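Local structure of bromoperoxidase A1 (Streptomyces aureofaciens, 1A8Q) at residues A[13-25]-A[32-44]. The protein is a cofactor-free haloperoxidase that can brominate and may act as a chlorinating enzyme in 7-chlorotetracycline biosynthesis. Numbering follows the deposited sequence.
Sequences YKDWGQGRPVVFI and GDAWQDQLKAVVD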
loop_
_atom_site.group_PDB
_atom_site.type_symbol
_atom_site.label_atom_id
_atom_site.label_comp_id
_atom_site.label_asym_id
_atom_site.label_seq_id
_atom_site.Cartn_x
_atom_site.Cartn_y
_atom_site.Cartn_z
ATOM N N TYR A 13 7.150 -10.819 -9.106
ATOM C CA TYR A 13 5.716 -10.667 -8.924
ATOM C C TYR A 13 5.040 -12.046 -9.026
ATOM O O TYR A 13 5.620 -12.956 -9.611
ATOM C CB TYR A 13 5.028 -9.683 -9.915
ATOM C CG TYR A 13 5.188 -10.111 -11.366
ATOM C CD1 TYR A 13 6.325 -9.913 -12.105
ATOM C CD2 TYR A 13 4.089 -10.748 -11.955
ATOM C CE1 TYR A 13 6.425 -10.338 -13.420
ATOM C CE2 TYR A 13 4.157 -11.156 -13.294
ATOM C CZ TYR A 13 5.315 -10.955 -13.994
ATOM O OH TYR A 13 5.413 -11.382 -15.303
ATOM N N LYS A 14 3.879 -12.100 -8.413
ATOM C CA LYS A 14 2.968 -13.243 -8.532
ATOM C C LYS A 14 1.884 -12.913 -9.550
ATOM O O LYS A 14 1.464 -11.757 -9.596
ATOM C CB LYS A 14 2.263 -13.438 -7.184
ATOM C CG LYS A 14 3.208 -14.038 -6.137
ATOM C CD LYS A 14 2.503 -14.305 -4.851
ATOM C CE LYS A 14 2.813 -13.388 -3.683
ATOM N NZ LYS A 14 4.296 -13.280 -3.437
ATOM N N ASP A 15 1.520 -13.911 -10.398
ATOM C CA ASP A 15 0.511 -13.582 -11.437
ATOM C C ASP A 15 -0.402 -14.801 -11.518
ATOM O O ASP A 15 0.075 -15.869 -11.993
ATOM C CB ASP A 15 1.248 -13.366 -12.753
ATOM C CG ASP A 15 0.373 -13.094 -13.971
ATOM O OD1 ASP A 15 -0.843 -13.156 -13.813
ATOM O OD2 ASP A 15 0.935 -12.828 -15.032
ATOM N N TRP A 16 -1.560 -14.665 -10.916
ATOM C CA TRP A 16 -2.451 -15.825 -10.766
ATOM C C TRP A 16 -3.733 -15.645 -11.571
ATOM O O TRP A 16 -4.330 -14.590 -11.535
ATOM C CB TRP A 16 -2.827 -15.905 -9.282
ATOM C CG TRP A 16 -1.727 -16.367 -8.344
ATOM C CD1 TRP A 16 -0.462 -16.755 -8.669
ATOM C CD2 TRP A 16 -1.820 -16.436 -6.923
ATOM N NE1 TRP A 16 0.254 -17.046 -7.543
ATOM C CE2 TRP A 16 -0.560 -16.897 -6.450
ATOM C CE3 TRP A 16 -2.828 -16.202 -5.991
ATOM C CZ2 TRP A 16 -0.309 -17.089 -5.092
ATOM C CZ3 TRP A 16 -2.595 -16.392 -4.643
ATOM C CH2 TRP A 16 -1.315 -16.853 -4.206
ATOM N N GLY A 17 -4.189 -16.743 -12.186
ATOM C CA GLY A 17 -5.519 -16.655 -12.798
ATOM C C GLY A 17 -5.573 -16.033 -14.171
ATOM O O GLY A 17 -4.625 -15.630 -14.813
ATOM N N GLN A 18 -6.837 -15.956 -14.642
ATOM C CA GLN A 18 -7.181 -15.394 -15.933
ATOM C C GLN A 18 -8.394 -14.474 -15.751
ATOM O O GLN A 18 -9.196 -14.649 -14.814
ATOM C CB GLN A 18 -7.525 -16.485 -16.953
ATOM C CG GLN A 18 -6.386 -16.984 -17.806
ATOM C CD GLN A 18 -5.502 -18.005 -17.129
ATOM O OE1 GLN A 18 -4.279 -17.795 -17.034
ATOM N NE2 GLN A 18 -6.095 -19.086 -16.629
ATOM N N GLY A 19 -8.458 -13.423 -16.556
ATOM C CA GLY A 19 -9.620 -12.518 -16.344
ATOM C C GLY A 19 -9.102 -11.082 -16.253
ATOM O O GLY A 19 -7.946 -10.851 -16.600
ATOM N N ARG A 20 -9.989 -10.162 -15.909
ATOM C CA ARG A 20 -9.566 -8.743 -15.901
ATOM C C ARG A 20 -8.535 -8.626 -14.771
ATOM O O ARG A 20 -8.820 -9.132 -13.684
ATOM C CB ARG A 20 -10.778 -7.895 -15.600
ATOM C CG ARG A 20 -10.628 -6.418 -15.706
ATOM C CD ARG A 20 -11.928 -5.678 -15.515
ATOM N NE ARG A 20 -12.511 -5.499 -14.194
ATOM C CZ ARG A 20 -11.965 -4.721 -13.252
ATOM N NH1 ARG A 20 -10.823 -4.136 -13.528
ATOM N NH2 ARG A 20 -12.595 -4.544 -12.107
ATOM N N PRO A 21 -7.494 -7.863 -15.015
ATOM C CA PRO A 21 -6.430 -7.764 -14.020
ATOM C C PRO A 21 -6.684 -6.853 -12.858
ATOM O O PRO A 21 -7.090 -5.691 -12.999
ATOM C CB PRO A 21 -5.228 -7.270 -14.818
ATOM C CG PRO A 21 -5.697 -6.850 -16.159
ATOM C CD PRO A 21 -7.138 -7.221 -16.287
ATOM N N VAL A 22 -6.297 -7.331 -11.680
ATOM C CA VAL A 22 -6.351 -6.626 -10.426
ATOM C C VAL A 22 -4.883 -6.638 -9.915
ATOM O O VAL A 22 -4.352 -7.717 -9.685
ATOM C CB VAL A 22 -7.275 -7.251 -9.406
ATOM C CG1 VAL A 22 -7.328 -6.379 -8.142
ATOM C CG2 VAL A 22 -8.682 -7.460 -9.972
ATOM N N VAL A 23 -4.278 -5.465 -9.844
ATOM C CA VAL A 23 -2.848 -5.380 -9.495
ATOM C C VAL A 23 -2.771 -4.775 -8.105
ATOM O O VAL A 23 -3.250 -3.666 -7.828
ATOM C CB VAL A 23 -2.066 -4.533 -10.504
ATOM C CG1 VAL A 23 -0.638 -4.265 -10.028
ATOM C CG2 VAL A 23 -2.046 -5.182 -11.894
ATOM N N PHE A 24 -2.121 -5.492 -7.195
ATOM C CA PHE A 24 -2.055 -5.114 -5.791
ATOM C C PHE A 24 -0.698 -4.495 -5.473
ATOM O O PHE A 24 0.321 -5.027 -5.944
ATOM C CB PHE A 24 -2.254 -6.344 -4.890
ATOM C CG PHE A 24 -3.659 -6.907 -4.926
ATOM C CD1 PHE A 24 -3.958 -7.844 -5.903
ATOM C CD2 PHE A 24 -4.581 -6.484 -3.993
ATOM C CE1 PHE A 24 -5.269 -8.370 -5.925
ATOM C CE2 PHE A 24 -5.887 -7.015 -4.017
ATOM C CZ PHE A 24 -6.183 -7.961 -4.986
ATOM N N ILE A 25 -0.746 -3.394 -4.711
ATOM C CA ILE A 25 0.469 -2.596 -4.461
ATOM C C ILE A 25 0.657 -2.485 -2.973
ATOM O O ILE A 25 -0.087 -1.890 -2.198
ATOM C CB ILE A 25 0.253 -1.147 -5.024
ATOM C CG1 ILE A 25 -0.060 -1.203 -6.529
ATOM C CG2 ILE A 25 1.530 -0.310 -4.818
ATOM C CD1 ILE A 25 -0.573 0.149 -7.056
ATOM N N GLY A 32 4.681 -8.418 -1.711
ATOM C CA GLY A 32 3.443 -8.949 -2.277
ATOM C C GLY A 32 2.844 -10.097 -1.501
ATOM O O GLY A 32 1.623 -10.349 -1.624
ATOM N N ASP A 33 3.608 -10.766 -0.611
ATOM C CA ASP A 33 2.965 -11.773 0.241
ATOM C C ASP A 33 1.936 -11.195 1.183
ATOM O O ASP A 33 1.106 -11.929 1.744
ATOM C CB ASP A 33 4.005 -12.479 1.140
ATOM C CG ASP A 33 4.794 -13.530 0.382
ATOM O OD1 ASP A 33 4.373 -13.862 -0.727
ATOM O OD2 ASP A 33 5.868 -13.978 0.887
ATOM N N ALA A 34 1.885 -9.879 1.441
ATOM C CA ALA A 34 0.901 -9.202 2.243
ATOM C C ALA A 34 -0.476 -9.222 1.560
ATOM O O ALA A 34 -1.391 -8.754 2.238
ATOM C CB ALA A 34 1.247 -7.732 2.498
ATOM N N TRP A 35 -0.569 -9.747 0.366
ATOM C CA TRP A 35 -1.849 -9.740 -0.329
ATOM C C TRP A 35 -2.317 -11.155 -0.650
ATOM O O TRP A 35 -3.279 -11.294 -1.420
ATOM C CB TRP A 35 -1.650 -9.049 -1.683
ATOM C CG TRP A 35 -1.419 -7.553 -1.581
ATOM C CD1 TRP A 35 -0.339 -6.881 -2.044
ATOM C CD2 TRP A 35 -2.395 -6.579 -1.181
ATOM N NE1 TRP A 35 -0.544 -5.509 -1.886
ATOM C CE2 TRP A 35 -1.789 -5.306 -1.366
ATOM C CE3 TRP A 35 -3.640 -6.639 -0.582
ATOM C CZ2 TRP A 35 -2.467 -4.126 -1.018
ATOM C CZ3 TRP A 35 -4.343 -5.470 -0.272
ATOM C CH2 TRP A 35 -3.711 -4.212 -0.458
ATOM N N GLN A 36 -1.677 -12.211 -0.145
ATOM C CA GLN A 36 -2.120 -13.533 -0.634
ATOM C C GLN A 36 -3.595 -13.783 -0.380
ATOM O O GLN A 36 -4.197 -14.450 -1.225
ATOM C CB GLN A 36 -1.268 -14.624 0.039
ATOM C CG GLN A 36 0.134 -14.533 -0.610
ATOM C CD GLN A 36 0.794 -15.898 -0.726
ATOM O OE1 GLN A 36 0.099 -16.911 -0.834
ATOM N NE2 GLN A 36 2.124 -15.906 -0.718
ATOM N N ASP A 37 -4.153 -13.346 0.745
ATOM C CA ASP A 37 -5.583 -13.591 0.982
ATOM C C ASP A 37 -6.432 -12.947 -0.124
ATOM O O ASP A 37 -7.401 -13.567 -0.584
ATOM C CB ASP A 37 -5.959 -13.053 2.334
ATOM C CG ASP A 37 -5.341 -13.789 3.518
ATOM O OD1 ASP A 37 -5.737 -14.908 3.873
ATOM O OD2 ASP A 37 -4.516 -13.153 4.191
ATOM N N GLN A 38 -6.116 -11.713 -0.471
ATOM C CA GLN A 38 -6.883 -10.999 -1.490
ATOM C C GLN A 38 -6.645 -11.515 -2.872
ATOM O O GLN A 38 -7.547 -11.551 -3.727
ATOM C CB GLN A 38 -6.533 -9.465 -1.465
ATOM C CG GLN A 38 -7.068 -8.843 -0.196
ATOM C CD GLN A 38 -6.363 -9.216 1.080
ATOM O OE1 GLN A 38 -5.134 -9.293 1.115
ATOM N NE2 GLN A 38 -7.137 -9.438 2.134
ATOM N N LEU A 39 -5.411 -11.979 -3.181
ATOM C CA LEU A 39 -5.121 -12.567 -4.473
ATOM C C LEU A 39 -5.998 -13.825 -4.695
ATOM O O LEU A 39 -6.602 -13.920 -5.769
ATOM C CB LEU A 39 -3.654 -13.063 -4.516
ATOM C CG LEU A 39 -2.694 -11.871 -4.775
ATOM C CD1 LEU A 39 -1.285 -12.404 -4.460
ATOM C CD2 LEU A 39 -2.764 -11.353 -6.189
ATOM N N LYS A 40 -6.113 -14.664 -3.690
ATOM C CA LYS A 40 -6.968 -15.861 -3.837
ATOM C C LYS A 40 -8.425 -15.409 -4.010
ATOM O O LYS A 40 -9.133 -15.942 -4.875
ATOM C CB LYS A 40 -6.806 -16.834 -2.665
ATOM C CG LYS A 40 -7.874 -17.966 -2.717
ATOM C CD LYS A 40 -7.561 -19.052 -1.702
ATOM C CE LYS A 40 -8.768 -20.012 -1.567
ATOM N NZ LYS A 40 -8.947 -20.677 -2.884
ATOM N N ALA A 41 -8.878 -14.494 -3.183
ATOM C CA ALA A 41 -10.281 -14.046 -3.260
ATOM C C ALA A 41 -10.611 -13.548 -4.665
ATOM O O ALA A 41 -11.683 -13.904 -5.176
ATOM C CB ALA A 41 -10.575 -12.979 -2.236
ATOM N N VAL A 42 -9.799 -12.662 -5.249
ATOM C CA VAL A 42 -10.171 -12.168 -6.577
ATOM C C VAL A 42 -10.031 -13.210 -7.655
ATOM O O VAL A 42 -10.862 -13.246 -8.589
ATOM C CB VAL A 42 -9.443 -10.857 -6.956
ATOM C CG1 VAL A 42 -9.738 -9.864 -5.823
ATOM C CG2 VAL A 42 -7.956 -11.091 -7.172
ATOM N N VAL A 43 -9.053 -14.128 -7.582
ATOM C CA VAL A 43 -8.932 -15.109 -8.666
ATOM C C VAL A 43 -10.083 -16.122 -8.557
ATOM O O VAL A 43 -10.656 -16.466 -9.615
ATOM C CB VAL A 43 -7.565 -15.801 -8.568
ATOM C CG1 VAL A 43 -7.404 -16.824 -9.698
ATOM C CG2 VAL A 43 -6.472 -14.739 -8.735
ATOM N N ASP A 44 -10.555 -16.426 -7.367
ATOM C CA ASP A 44 -11.694 -17.352 -7.226
ATOM C C ASP A 44 -12.978 -16.698 -7.741
ATOM O O ASP A 44 -13.903 -17.419 -8.165
ATOM C CB ASP A 44 -11.926 -17.796 -5.789
ATOM C CG ASP A 44 -10.900 -18.845 -5.334
ATOM O OD1 ASP A 44 -10.362 -19.521 -6.214
ATOM O OD2 ASP A 44 -10.821 -19.004 -4.120
#
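In this alpha/beta-hydrolase fold, helix 36-44 is the crossover helix of the beta-alpha-beta unit that runs from strand 21-25 to strand 48-52, and it packs on one face of the central sheet, against Phe24 of strand 21-25 and Lys14 and Trp16 of strand 10-16. The N-to-C directions of helix 36-44 and strand 21-25 differ by 174°. Phe24 reaches from its strand to Trp35, just before the helix, and to Gln38, Leu39 and Val42. Its CB sits squarely over the five-membered ring of Trp35, 3.4 Å from the centroid, a CH-pi contact for which a broad, flat indole is well suited. The two aromatic rings meet obliquely, their planes at 45°. Because CG of Phe24 lies anti to its carbonyl carbon (chi1 -69°), the phenyl leans along the helix, where CD1 meets Leu39 CD2 at 3.7 Å, CE2 rests on Gln38 CB, and Val42 CG2 comes to the ring edge. Gln38 lends its CB to this apolar patch, while its NE2 turns away and donates to Ala255 O and Asn265 OD1. Leu268 and Leu272 of helix 260-272 touch Val42.

Trp16 lies along the same helix, beside Gln36, Leu39 and Val43: its CZ3 is 3.5 Å from Leu39 CB, Leu39 CD1 stands over one indole face, and Gln36 OE1 is at the edge, in the ring plane. Just after Trp16, glycine suits position 17 because its backbone, at a positive phi, comes right up to the helix, Gly17 CA lying 3.6 Å from Val43 CG1.

The polar end belongs to Lys14, whose long chain, bent at chi3 and chi4, carries its ammonium to the 3-10 turn before the helix. There Lys14 NZ forms a salt bridge with Asp33 OD1 at 2.8 Å, and Gln36 NE2 donates to the same oxygen from the opposite face of the carboxylate, at 3.0 Å.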